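Local coordinates for major royal jelly protein 1 (Apis mellifera, PDB 5YYL) that is the most abundant protein of royal jelly, binds sterol, and probably serves as a nutrient in the larval food of honeybees, at residues 76-81 against 91-96; 235-240 against 271-276; 189-194 against 256-261; 120-125 against 137-142. One frame throughout, in Å; residues are numbered along the deposited sequence.

Interaction 1: residues 76-81 against 91-96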
loop_
_atom_site.group_PDB
_atom_site.type_symbol
_atom_site.label_atom_id
_atom_site.label_comp_id
_atom_site.label_asym_id
_atom_site.label_seq_id
_atom_site.Cartn_x
_atom_site.Cartn_y
_atom_site.Cartn_z
ATOM N N ILE A 76 -4.616 17.265 -23.759
ATOM C CA ILE A 76 -3.888 18.472 -24.115
ATOM C C ILE A 76 -4.544 18.965 -25.398
ATOM O O ILE A 76 -4.451 18.295 -26.418
ATOM C CB ILE A 76 -2.393 18.179 -24.414
ATOM C CG1 ILE A 76 -1.644 17.674 -23.177
ATOM C CG2 ILE A 76 -1.695 19.405 -24.991
ATOM C CD1 ILE A 76 -1.396 18.706 -22.097
ATOM N N PHE A 77 -5.202 20.124 -25.358
ATOM C CA PHE A 77 -5.843 20.695 -26.551
ATOM C C PHE A 77 -4.825 21.410 -27.417
ATOM O O PHE A 77 -3.880 21.977 -26.909
ATOM C CB PHE A 77 -7.003 21.604 -26.174
ATOM C CG PHE A 77 -8.129 20.864 -25.519
ATOM C CD1 PHE A 77 -9.077 20.169 -26.285
ATOM C CD2 PHE A 77 -8.231 20.803 -24.136
ATOM C CE1 PHE A 77 -10.105 19.459 -25.680
ATOM C CE2 PHE A 77 -9.275 20.109 -23.521
ATOM C CZ PHE A 77 -10.214 19.439 -24.299
ATOM N N VAL A 78 -4.985 21.325 -28.728
ATOM C CA VAL A 78 -4.141 22.048 -29.678
ATOM C C VAL A 78 -5.053 22.559 -30.772
ATOM O O VAL A 78 -5.716 21.757 -31.420
ATOM C CB VAL A 78 -3.065 21.142 -30.303
ATOM C CG1 VAL A 78 -2.240 21.916 -31.324
ATOM C CG2 VAL A 78 -2.161 20.555 -29.217
ATOM N N THR A 79 -5.123 23.879 -30.954
ATOM C CA THR A 79 -6.005 24.464 -31.969
ATOM C C THR A 79 -5.199 24.878 -33.177
ATOM O O THR A 79 -4.093 25.387 -33.042
ATOM C CB THR A 79 -6.823 25.667 -31.488
ATOM O OG1 THR A 79 -5.982 26.820 -31.374
ATOM C CG2 THR A 79 -7.507 25.378 -30.197
ATOM N N MET A 80 -5.770 24.650 -34.353
ATOM C CA MET A 80 -5.077 24.925 -35.596
ATOM C C MET A 80 -5.795 26.038 -36.372
ATOM O O MET A 80 -7.047 26.046 -36.491
ATOM C CB MET A 80 -4.973 23.656 -36.435
ATOM C CG MET A 80 -3.672 23.560 -37.220
ATOM S SD MET A 80 -2.174 23.156 -36.289
ATOM C CE MET A 80 -2.816 22.028 -35.049
ATOM N N LEU A 81 -4.988 26.986 -36.863
ATOM C CA LEU A 81 -5.476 28.040 -37.753
ATOM C C LEU A 81 -5.964 27.369 -39.022
ATOM O O LEU A 81 -5.208 26.625 -39.661
ATOM C CB LEU A 81 -4.368 29.033 -38.121
ATOM C CG LEU A 81 -3.853 29.975 -37.034
ATOM C CD1 LEU A 81 -2.710 30.816 -37.561
ATOM C CD2 LEU A 81 -4.986 30.826 -36.503
ATOM N N ASN A 91 -8.548 20.312 -31.637
ATOM C CA ASN A 91 -7.971 18.959 -31.455
ATOM C C ASN A 91 -7.457 18.675 -30.046
ATOM O O ASN A 91 -7.311 19.586 -29.243
ATOM C CB ASN A 91 -6.802 18.750 -32.419
ATOM C CG ASN A 91 -7.086 19.302 -33.789
ATOM O OD1 ASN A 91 -8.085 18.932 -34.402
ATOM N ND2 ASN A 91 -6.236 20.210 -34.263
ATOM N N VAL A 92 -7.204 17.390 -29.775
ATOM C CA VAL A 92 -6.418 16.944 -28.620
ATOM C C VAL A 92 -5.270 16.097 -29.121
ATOM O O VAL A 92 -5.317 15.600 -30.234
ATOM C CB VAL A 92 -7.221 16.147 -27.568
ATOM C CG1 VAL A 92 -8.284 17.020 -26.944
ATOM C CG2 VAL A 92 -7.852 14.909 -28.155
ATOM N N ILE A 93 -4.241 15.944 -28.294
ATOM C CA ILE A 93 -3.110 15.095 -28.631
ATOM C C ILE A 93 -3.545 13.683 -28.315
ATOM O O ILE A 93 -4.149 13.441 -27.277
ATOM C CB ILE A 93 -1.823 15.462 -27.874
ATOM C CG1 ILE A 93 -1.511 16.955 -28.062
ATOM C CG2 ILE A 93 -0.652 14.626 -28.378
ATOM C CD1 ILE A 93 -0.203 17.410 -27.432
ATOM N N SER A 94 -3.255 12.770 -29.240
ATOM C CA SER A 94 -3.637 11.369 -29.133
ATOM C C SER A 94 -2.481 10.518 -28.633
ATOM O O SER A 94 -1.330 10.980 -28.516
ATOM C CB SER A 94 -4.060 10.847 -30.505
ATOM O OG SER A 94 -2.916 10.644 -31.339
ATOM N N LYS A 95 -2.794 9.248 -28.380
ATOM C CA LYS A 95 -1.789 8.262 -27.975
ATOM C C LYS A 95 -0.829 7.924 -29.141
ATOM O O LYS A 95 0.345 7.639 -28.909
ATOM C CB LYS A 95 -2.473 7.012 -27.410
ATOM N N LYS A 96 -1.315 8.001 -30.385
ATOM C CA LYS A 96 -0.515 7.642 -31.566
ATOM C C LYS A 96 0.584 8.660 -31.853
ATOM O O LYS A 96 0.475 9.817 -31.449
ATOM C CB LYS A 96 -1.412 7.499 -32.798
#
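Ile93 holds CG1 anti to its carbonyl carbon (chi1 -53°) and runs on extended to CD1, which lands beside CG2 of Ile76. On Ile76 it is CG2, the branch anti to the backbone N, that does the touching. The Ile76 CG2 to Ile93 CD1 distance is 3.5 Å, and the two side chains lie alongside each other, pointing the same way. Ile93 CG1 also meets Val78 CG2 at 3.8 Å. Across the strands Phe77 faces Val92 as a non-hydrogen-bonded antiparallel pair. Val92 CG1 approaches the Phe77 ring obliquely, near CD1 and CE1.

The backbone bonds flank this pair. Ile93 N donates to Ile76 O at 3.0 Å. Val78 N donates to Asn91 O at 2.9 Å, from well above the carbonyl plane. Val78 O receives only weak bonds from Asn91, one from N and one from side-chain ND2. Asn91 OD1 has a hydrogen bond from outside the pair, with Ser88 OG, which helps hold the amide in place.

These strands, 75-81 and 90-94, form a beta hairpin in an antiparallel four-stranded sheet. Tyr107 meets the Phe77 ring edge-to-face, and Leu104 packs on Met80 and Asn91. The Phe77-Val92 face is apolar, while the Val78 face mixes aliphatic groups with the Asn91 amide; two backbone bonds tie the strands, and the amide adds only a weak one to Val78 O.

Interaction 2: residues 235-240 against 271-276; sequences PKFTKM and ASTSLY
Phe237 meets Thr273 by laying one face of its ring against the threonine methyl. Thr273 CG2 sits 3.5 Å from the centroid of the Phe237 ring, 19° off the ring normal. This is a CH-pi contact, with the methyl displaced toward the rim on the CG and CD1 side. The two side chains cross at about a right angle.

The Phe237 ring turns back beside its own backbone N, with CG anti to the carbonyl carbon (chi1 -46°). On Thr273 the methyl is likewise anti to the carbonyl carbon, while OG1 lies between the backbone N and the carbonyl carbon (chi1 68°). That rotamer gives the methyl to the ring and brings OG1 near its far end, 3.7 Å from Phe237 CZ. The opposite face of the ring carries Lys236 CB, so the ring lies between a methyl and a methylene.

Ala271 fits beside the backbone of 237-238. Its CB is 3.8 Å from Thr238 CA, and its CA makes a CA-H...O contact with Phe237 O. That same oxygen is hydrogen-bonded by Gln305 NE2. Ser272 OG has its hydrogen-bond partner outside the pair, in Pro269 O.

The contact joins the loop ahead of strand 239-242 to the loop between strands 264-269 and 275-279. Ala271 makes backbone bonds with Asp234 and Asp251, and Thr273 with Leu302, while Asn300 touches Phe237.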
loop_
_atom_site.group_PDB
_atom_site.type_symbol
_atom_site.label_atom_id
_atom_site.label_comp_id
_atom_site.label_asym_id
_atom_site.label_seq_id
_atom_site.Cartn_x
_atom_site.Cartn_y
_atom_site.Cartn_z
ATOM N N PRO A 235 2.459 52.404 -35.142
ATOM C CA PRO A 235 3.321 52.206 -36.327
ATOM C C PRO A 235 4.818 52.106 -36.010
ATOM O O PRO A 235 5.559 51.414 -36.720
ATOM C CB PRO A 235 3.035 53.446 -37.189
ATOM C CG PRO A 235 1.722 53.972 -36.700
ATOM C CD PRO A 235 1.687 53.659 -35.239
ATOM N N LYS A 236 5.232 52.813 -34.956
ATOM C CA LYS A 236 6.601 52.786 -34.414
ATOM C C LYS A 236 7.158 51.368 -34.172
ATOM O O LYS A 236 8.309 51.110 -34.505
ATOM C CB LYS A 236 6.629 53.593 -33.104
ATOM C CG LYS A 236 7.927 54.286 -32.736
ATOM C CD LYS A 236 7.690 55.252 -31.563
ATOM C CE LYS A 236 6.900 56.504 -31.965
ATOM N N PHE A 237 6.339 50.472 -33.610
ATOM C CA PHE A 237 6.748 49.089 -33.264
ATOM C C PHE A 237 6.003 48.040 -34.086
ATOM O O PHE A 237 5.559 47.024 -33.560
ATOM C CB PHE A 237 6.543 48.829 -31.762
ATOM C CG PHE A 237 7.048 49.939 -30.902
ATOM C CD1 PHE A 237 8.414 50.162 -30.775
ATOM C CD2 PHE A 237 6.162 50.792 -30.247
ATOM C CE1 PHE A 237 8.893 51.205 -29.996
ATOM C CE2 PHE A 237 6.635 51.836 -29.458
ATOM C CZ PHE A 237 8.003 52.044 -29.330
ATOM N N THR A 238 5.900 48.288 -35.389
ATOM C CA THR A 238 5.221 47.371 -36.304
ATOM C C THR A 238 6.178 46.285 -36.853
ATOM O O THR A 238 5.742 45.183 -37.180
ATOM C CB THR A 238 4.468 48.163 -37.406
ATOM O OG1 THR A 238 3.370 47.382 -37.907
ATOM C CG2 THR A 238 5.404 48.641 -38.535
ATOM N N LYS A 239 7.474 46.607 -36.924
ATOM C CA LYS A 239 8.527 45.648 -37.305
ATOM C C LYS A 239 9.001 44.809 -36.111
ATOM O O LYS A 239 9.452 45.368 -35.119
ATOM C CB LYS A 239 9.730 46.401 -37.885
ATOM N N MET A 240 8.909 43.483 -36.222
ATOM C CA MET A 240 9.312 42.553 -35.155
ATOM C C MET A 240 10.252 41.527 -35.743
ATOM O O MET A 240 9.832 40.735 -36.584
ATOM C CB MET A 240 8.092 41.829 -34.530
ATOM C CG MET A 240 6.821 41.754 -35.349
ATOM S SD MET A 240 5.462 41.412 -34.206
ATOM C CE MET A 240 4.979 43.078 -33.724
ATOM N N ALA A 271 1.645 45.482 -32.234
ATOM C CA ALA A 271 2.636 46.483 -32.556
ATOM C C ALA A 271 2.628 47.517 -31.434
ATOM O O ALA A 271 2.025 48.582 -31.532
ATOM C CB ALA A 271 2.332 47.118 -33.895
ATOM N N SER A 272 3.322 47.190 -30.353
ATOM C CA SER A 272 3.504 48.120 -29.231
ATOM C C SER A 272 4.554 47.535 -28.324
ATOM O O SER A 272 4.831 46.339 -28.393
ATOM C CB SER A 272 2.208 48.338 -28.436
ATOM O OG SER A 272 2.089 47.399 -27.389
ATOM N N THR A 273 5.129 48.368 -27.464
ATOM C CA THR A 273 6.073 47.886 -26.450
ATOM C C THR A 273 5.553 48.201 -25.048
ATOM O O THR A 273 6.316 48.295 -24.100
ATOM C CB THR A 273 7.489 48.445 -26.683
ATOM O OG1 THR A 273 7.504 49.850 -26.455
ATOM C CG2 THR A 273 7.969 48.115 -28.105
ATOM N N SER A 274 4.230 48.320 -24.946
ATOM C CA SER A 274 3.553 48.761 -23.746
ATOM C C SER A 274 2.862 47.575 -23.055
ATOM O O SER A 274 2.644 46.522 -23.685
ATOM C CB SER A 274 2.511 49.803 -24.139
ATOM O OG SER A 274 3.081 50.858 -24.908
ATOM N N LEU A 275 2.533 47.755 -21.774
ATOM C CA LEU A 275 1.696 46.824 -21.050
ATOM C C LEU A 275 0.552 47.613 -20.384
ATOM O O LEU A 275 0.754 48.280 -19.365
ATOM C CB LEU A 275 2.529 46.041 -20.025
ATOM N N TYR A 276 -0.634 47.552 -20.985
ATOM C CA TYR A 276 -1.845 48.183 -20.461
ATOM C C TYR A 276 -2.661 47.189 -19.654
ATOM O O TYR A 276 -2.380 45.999 -19.670
ATOM C CB TYR A 276 -2.732 48.682 -21.604
ATOM C CG TYR A 276 -2.047 49.624 -22.552
ATOM C CD1 TYR A 276 -1.414 50.768 -22.082
ATOM C CD2 TYR A 276 -2.043 49.392 -23.926
ATOM C CE1 TYR A 276 -0.796 51.665 -22.947
ATOM C CE2 TYR A 276 -1.399 50.269 -24.792
ATOM C CZ TYR A 276 -0.804 51.413 -24.299
ATOM O OH TYR A 276 -0.183 52.265 -25.172
#

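Interaction 3: residues 189-194 against 256-261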
loop_
_atom_site.group_PDB
_atom_site.type_symbol
_atom_site.label_atom_id
_atom_site.label_comp_id
_atom_site.label_asym_id
_atom_site.label_seq_id
_atom_site.Cartn_x
_atom_site.Cartn_y
_atom_site.Cartn_z
ATOM N N ALA A 189 -10.383 35.396 -22.756
ATOM C CA ALA A 189 -10.213 35.261 -21.318
ATOM C C ALA A 189 -11.584 35.129 -20.703
ATOM O O ALA A 189 -12.523 35.768 -21.158
ATOM C CB ALA A 189 -9.499 36.464 -20.756
ATOM N N VAL A 190 -11.700 34.302 -19.667
ATOM C CA VAL A 190 -12.989 33.982 -19.084
ATOM C C VAL A 190 -12.956 34.150 -17.568
ATOM O O VAL A 190 -12.014 33.732 -16.917
ATOM C CB VAL A 190 -13.372 32.544 -19.456
ATOM C CG1 VAL A 190 -14.734 32.179 -18.872
ATOM C CG2 VAL A 190 -13.354 32.369 -20.973
ATOM N N GLN A 191 -14.008 34.751 -17.025
ATOM C CA GLN A 191 -14.137 35.043 -15.597
ATOM C C GLN A 191 -15.382 34.327 -15.056
ATOM O O GLN A 191 -16.462 34.895 -15.011
ATOM C CB GLN A 191 -14.230 36.570 -15.422
ATOM C CG GLN A 191 -13.943 37.134 -14.045
ATOM C CD GLN A 191 -13.823 38.654 -14.101
ATOM O OE1 GLN A 191 -14.688 39.335 -14.662
ATOM N NE2 GLN A 191 -12.738 39.191 -13.540
ATOM N N SER A 192 -15.242 33.058 -14.684
ATOM C CA SER A 192 -16.346 32.324 -14.054
ATOM C C SER A 192 -16.595 32.854 -12.633
ATOM O O SER A 192 -15.920 32.442 -11.683
ATOM C CB SER A 192 -16.073 30.819 -14.046
ATOM N N LEU A 193 -17.544 33.789 -12.515
ATOM C CA LEU A 193 -17.932 34.374 -11.226
ATOM C C LEU A 193 -18.758 33.392 -10.367
ATOM O O LEU A 193 -18.531 33.282 -9.161
ATOM C CB LEU A 193 -18.695 35.694 -11.432
ATOM N N ASP A 194 -19.707 32.682 -10.981
ATOM C CA ASP A 194 -20.514 31.675 -10.270
ATOM C C ASP A 194 -20.902 30.493 -11.165
ATOM O O ASP A 194 -21.582 30.675 -12.187
ATOM N N MET A 256 -4.165 38.922 -24.294
ATOM C CA MET A 256 -4.894 39.197 -23.064
ATOM C C MET A 256 -4.585 38.169 -21.968
ATOM O O MET A 256 -4.185 37.047 -22.253
ATOM C CB MET A 256 -6.388 39.246 -23.335
ATOM C CG MET A 256 -6.788 40.372 -24.276
ATOM S SD MET A 256 -8.526 40.823 -24.054
ATOM C CE MET A 256 -9.334 39.262 -24.380
ATOM N N ALA A 257 -4.795 38.584 -20.720
ATOM C CA ALA A 257 -4.607 37.735 -19.549
ATOM C C ALA A 257 -5.267 38.333 -18.321
ATOM O O ALA A 257 -4.876 39.403 -17.866
ATOM C CB ALA A 257 -3.135 37.538 -19.266
ATOM N N LEU A 258 -6.242 37.615 -17.778
ATOM C CA LEU A 258 -6.974 38.027 -16.594
ATOM C C LEU A 258 -6.249 37.577 -15.339
ATOM O O LEU A 258 -5.923 36.406 -15.206
ATOM C CB LEU A 258 -8.365 37.396 -16.634
ATOM C CG LEU A 258 -9.386 37.827 -15.595
ATOM C CD1 LEU A 258 -9.674 39.314 -15.725
ATOM C CD2 LEU A 258 -10.646 37.016 -15.831
ATOM N N SER A 259 -5.989 38.506 -14.420
ATOM C CA SER A 259 -5.430 38.162 -13.103
ATOM C C SER A 259 -6.524 37.584 -12.221
ATOM O O SER A 259 -7.504 38.275 -11.951
ATOM C CB SER A 259 -4.832 39.382 -12.415
ATOM O OG SER A 259 -4.537 39.106 -11.058
ATOM N N PRO A 260 -6.366 36.328 -11.752
ATOM C CA PRO A 260 -7.330 35.803 -10.784
ATOM C C PRO A 260 -7.341 36.504 -9.429
ATOM O O PRO A 260 -8.300 36.347 -8.699
ATOM C CB PRO A 260 -6.884 34.343 -10.591
ATOM C CG PRO A 260 -6.049 34.018 -11.769
ATOM C CD PRO A 260 -5.357 35.307 -12.106
ATOM N N MET A 261 -6.281 37.236 -9.081
ATOM C CA MET A 261 -6.172 37.920 -7.783
ATOM C C MET A 261 -6.635 39.383 -7.825
ATOM O O MET A 261 -7.266 39.832 -6.882
ATOM C CB MET A 261 -4.735 37.769 -7.211
ATOM C CG MET A 261 -4.210 38.942 -6.377
ATOM S SD MET A 261 -2.458 38.772 -5.923
ATOM C CE MET A 261 -2.390 37.107 -5.290
#
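Leu258 reaches a neighbouring strand that runs nearly parallel to its own, yet the two strands are not paired. The short axes of 189-192 and 256-258 make an angle of 16° and come no nearer than 7.0 Å. Side chains bridge the interval. The segments share no hydrogen bond, although Met256 N bonds Ser187 OG, just before the first segment.

Leu258 carries CG anti to its backbone N (chi1 -172°), which sends its two methyls across to the other strand. CD2 does most of the touching. It lies 3.6 Å from Gln191 CB and 3.7 Å from Val190 O. The Gln191 chain crosses the leucine at about a right angle, with an extended stem, so its CB, CG and CD all pass within 4.0 Å of Leu258 CD2. At the end of the chain, Gln191 NE2 lies 3.8 Å from Leu258 CD1.

The amide of Gln191 is anchored at both atoms by outside partners. OE1 bonds Tyr204 OH and NE2 bonds Thr280 OG1. These bonds help fix the amide's rotation and leave the aliphatic stem lying against Leu258. Further back, Ala189 CB and Leu258 CB meet loosely at 4.4 Å, and Met256 CE approaches Ala189 N.

Each segment lies on the first strand of its own four-stranded antiparallel sheet, 185-192 in one and 253-258 in the other. The contact thus packs one sheet on the next, as between adjacent blades of a beta-propeller. Leu265 of strand 264-269 touches both Ala189 and Met256, and Ala257, pointing away from 189-194, packs on Lys309 and Val311 of strand 306-311.

Interaction 4: residues 120-125 against 137-142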
loop_
_atom_site.group_PDB
_atom_site.type_symbol
_atom_site.label_atom_id
_atom_site.label_comp_id
_atom_site.label_asym_id
_atom_site.label_seq_id
_atom_site.Cartn_x
_atom_site.Cartn_y
_atom_site.Cartn_z
ATOM N N GLY A 120 -20.403 23.887 -37.442
ATOM C CA GLY A 120 -19.604 23.951 -36.221
ATOM C C GLY A 120 -18.119 24.113 -36.513
ATOM O O GLY A 120 -17.573 23.459 -37.395
ATOM N N ILE A 121 -17.499 25.014 -35.759
ATOM C CA ILE A 121 -16.042 25.310 -35.705
ATOM C C ILE A 121 -15.263 25.403 -37.031
ATOM O O ILE A 121 -14.836 24.405 -37.608
ATOM C CB ILE A 121 -15.275 24.465 -34.647
ATOM C CG1 ILE A 121 -16.146 24.263 -33.386
ATOM C CG2 ILE A 121 -13.946 25.142 -34.300
ATOM C CD1 ILE A 121 -15.427 23.806 -32.143
ATOM N N VAL A 122 -15.060 26.641 -37.468
ATOM C CA VAL A 122 -14.242 26.961 -38.625
ATOM C C VAL A 122 -12.800 27.056 -38.190
ATOM O O VAL A 122 -11.963 26.355 -38.721
ATOM C CB VAL A 122 -14.674 28.292 -39.299
ATOM C CG1 VAL A 122 -13.806 28.619 -40.513
ATOM C CG2 VAL A 122 -16.150 28.239 -39.667
ATOM N N SER A 123 -12.508 27.959 -37.261
ATOM C CA SER A 123 -11.133 28.195 -36.790
ATOM C C SER A 123 -11.093 28.548 -35.296
ATOM O O SER A 123 -11.276 29.715 -34.923
ATOM C CB SER A 123 -10.472 29.298 -37.611
ATOM O OG SER A 123 -9.108 29.404 -37.258
ATOM N N ALA A 124 -10.877 27.523 -34.460
ATOM C CA ALA A 124 -10.695 27.686 -33.015
ATOM C C ALA A 124 -9.435 28.514 -32.756
ATOM O O ALA A 124 -8.317 28.006 -32.731
ATOM C CB ALA A 124 -10.599 26.330 -32.328
ATOM N N SER A 125 -9.635 29.813 -32.608
ATOM C CA SER A 125 -8.553 30.760 -32.453
ATOM C C SER A 125 -7.924 30.632 -31.060
ATOM O O SER A 125 -6.703 30.606 -30.940
ATOM C CB SER A 125 -9.093 32.174 -32.675
ATOM O OG SER A 125 -8.048 33.118 -32.703
ATOM N N VAL A 137 -14.572 28.063 -26.381
ATOM C CA VAL A 137 -13.846 28.137 -27.663
ATOM C C VAL A 137 -14.221 29.388 -28.445
ATOM O O VAL A 137 -15.391 29.644 -28.676
ATOM C CB VAL A 137 -14.131 26.924 -28.561
ATOM C CG1 VAL A 137 -13.282 26.979 -29.829
ATOM C CG2 VAL A 137 -13.883 25.631 -27.794
ATOM N N LEU A 138 -13.212 30.147 -28.862
ATOM C CA LEU A 138 -13.391 31.323 -29.719
ATOM C C LEU A 138 -13.150 30.907 -31.161
ATOM O O LEU A 138 -12.008 30.830 -31.588
ATOM C CB LEU A 138 -12.440 32.476 -29.303
ATOM C CG LEU A 138 -12.496 33.770 -30.153
ATOM C CD1 LEU A 138 -13.816 34.502 -29.986
ATOM C CD2 LEU A 138 -11.362 34.716 -29.822
ATOM N N ASP A 139 -14.231 30.612 -31.883
ATOM C CA ASP A 139 -14.187 30.385 -33.332
ATOM C C ASP A 139 -14.263 31.742 -34.021
ATOM O O ASP A 139 -15.250 32.460 -33.857
ATOM C CB ASP A 139 -15.351 29.481 -33.779
ATOM C CG ASP A 139 -15.422 29.280 -35.310
ATOM O OD1 ASP A 139 -16.510 28.873 -35.790
ATOM O OD2 ASP A 139 -14.403 29.488 -36.025
ATOM N N SER A 140 -13.225 32.080 -34.781
ATOM C CA SER A 140 -13.162 33.370 -35.458
ATOM C C SER A 140 -14.070 33.407 -36.689
ATOM O O SER A 140 -14.686 34.437 -37.002
ATOM C CB SER A 140 -11.727 33.698 -35.851
ATOM O OG SER A 140 -11.188 32.732 -36.720
ATOM N N GLY A 141 -14.157 32.269 -37.378
ATOM C CA GLY A 141 -14.844 32.176 -38.661
ATOM C C GLY A 141 -13.930 32.464 -39.840
ATOM O O GLY A 141 -14.378 32.419 -40.980
ATOM N N LEU A 142 -12.649 32.718 -39.578
ATOM C CA LEU A 142 -11.731 33.094 -40.633
ATOM C C LEU A 142 -11.172 31.861 -41.331
ATOM O O LEU A 142 -11.040 30.794 -40.724
ATOM C CB LEU A 142 -10.587 33.966 -40.099
ATOM C CG LEU A 142 -10.897 35.455 -39.936
ATOM C CD1 LEU A 142 -12.301 35.736 -39.405
ATOM C CD2 LEU A 142 -9.849 36.064 -39.024
#
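An Asx turn closes the end of strand 134-139, and its aspartate also ties down the chain leading into strand 124-129 of the same beta hairpin. Asp139 has CG anti to its backbone N (chi1 176°), which extends the carboxylate to the backbone of 122-123. Val122 N donates to Asp139 OD1 at 3.1 Å and Ser123 N to Asp139 OD2 at 2.7 Å. Both bonds are nearly straight, and both N-H groups come from above the carboxylate plane. Gly141 N reaches OD2 from the opposite face and makes the turn. OD2 is therefore gripped by two backbone donors, one on each side of its plane. OD1 also has a salt bridge with Lys153 NZ, which probably offsets the buried charge.

Ser140 N donates to Ser123 O at 3.1 Å, and Ser125 N to Leu138 O at 2.8 Å. These two bonds flank the non-hydrogen-bonded pair Ala124 and Asp139. Ser140 OG accepts from Leu142 N, an ST turn that follows directly. Ala124 CB meets Val137 CG1 at 3.7 Å, an apolar contact. Val122 CG1 rests against the backbone, 3.5 Å from Leu142 O.

The hairpin is one edge of the four-stranded sheet that continues through 153-158 to 163-169. Phe157 of strand 153-158 touches Ile121 and Val137, which also meet Leu90 of strand 90-94. Arg82 bonds the carbonyls of Ile121 and Val122, and Leu138 packs on Leu185 and Leu188 of strand 185-192.

Along the chain interactions 1 and 4 come first, each closed within a hairpin. Interactions 2 and 3 follow with alternating segments and both reach the sheet that contains strands 253-258 and 275-279. Interactions 1 and 4 have centres about 15 Å apart and touch, with Thr79 making a weak hydrogen bond to Ala124 O. Interactions 3 and 4 have centres about 21 Å apart, and strand 185-192, which carries one side of interaction 3, also packs on interaction 4. Interactions 1 and 2 fall on opposite sides of the chain's centre. Interactions 1 and 4 lie within sheets, interaction 3 between two sheets and interaction 2 between loops, an arrangement consistent with the beta-propeller character of the family.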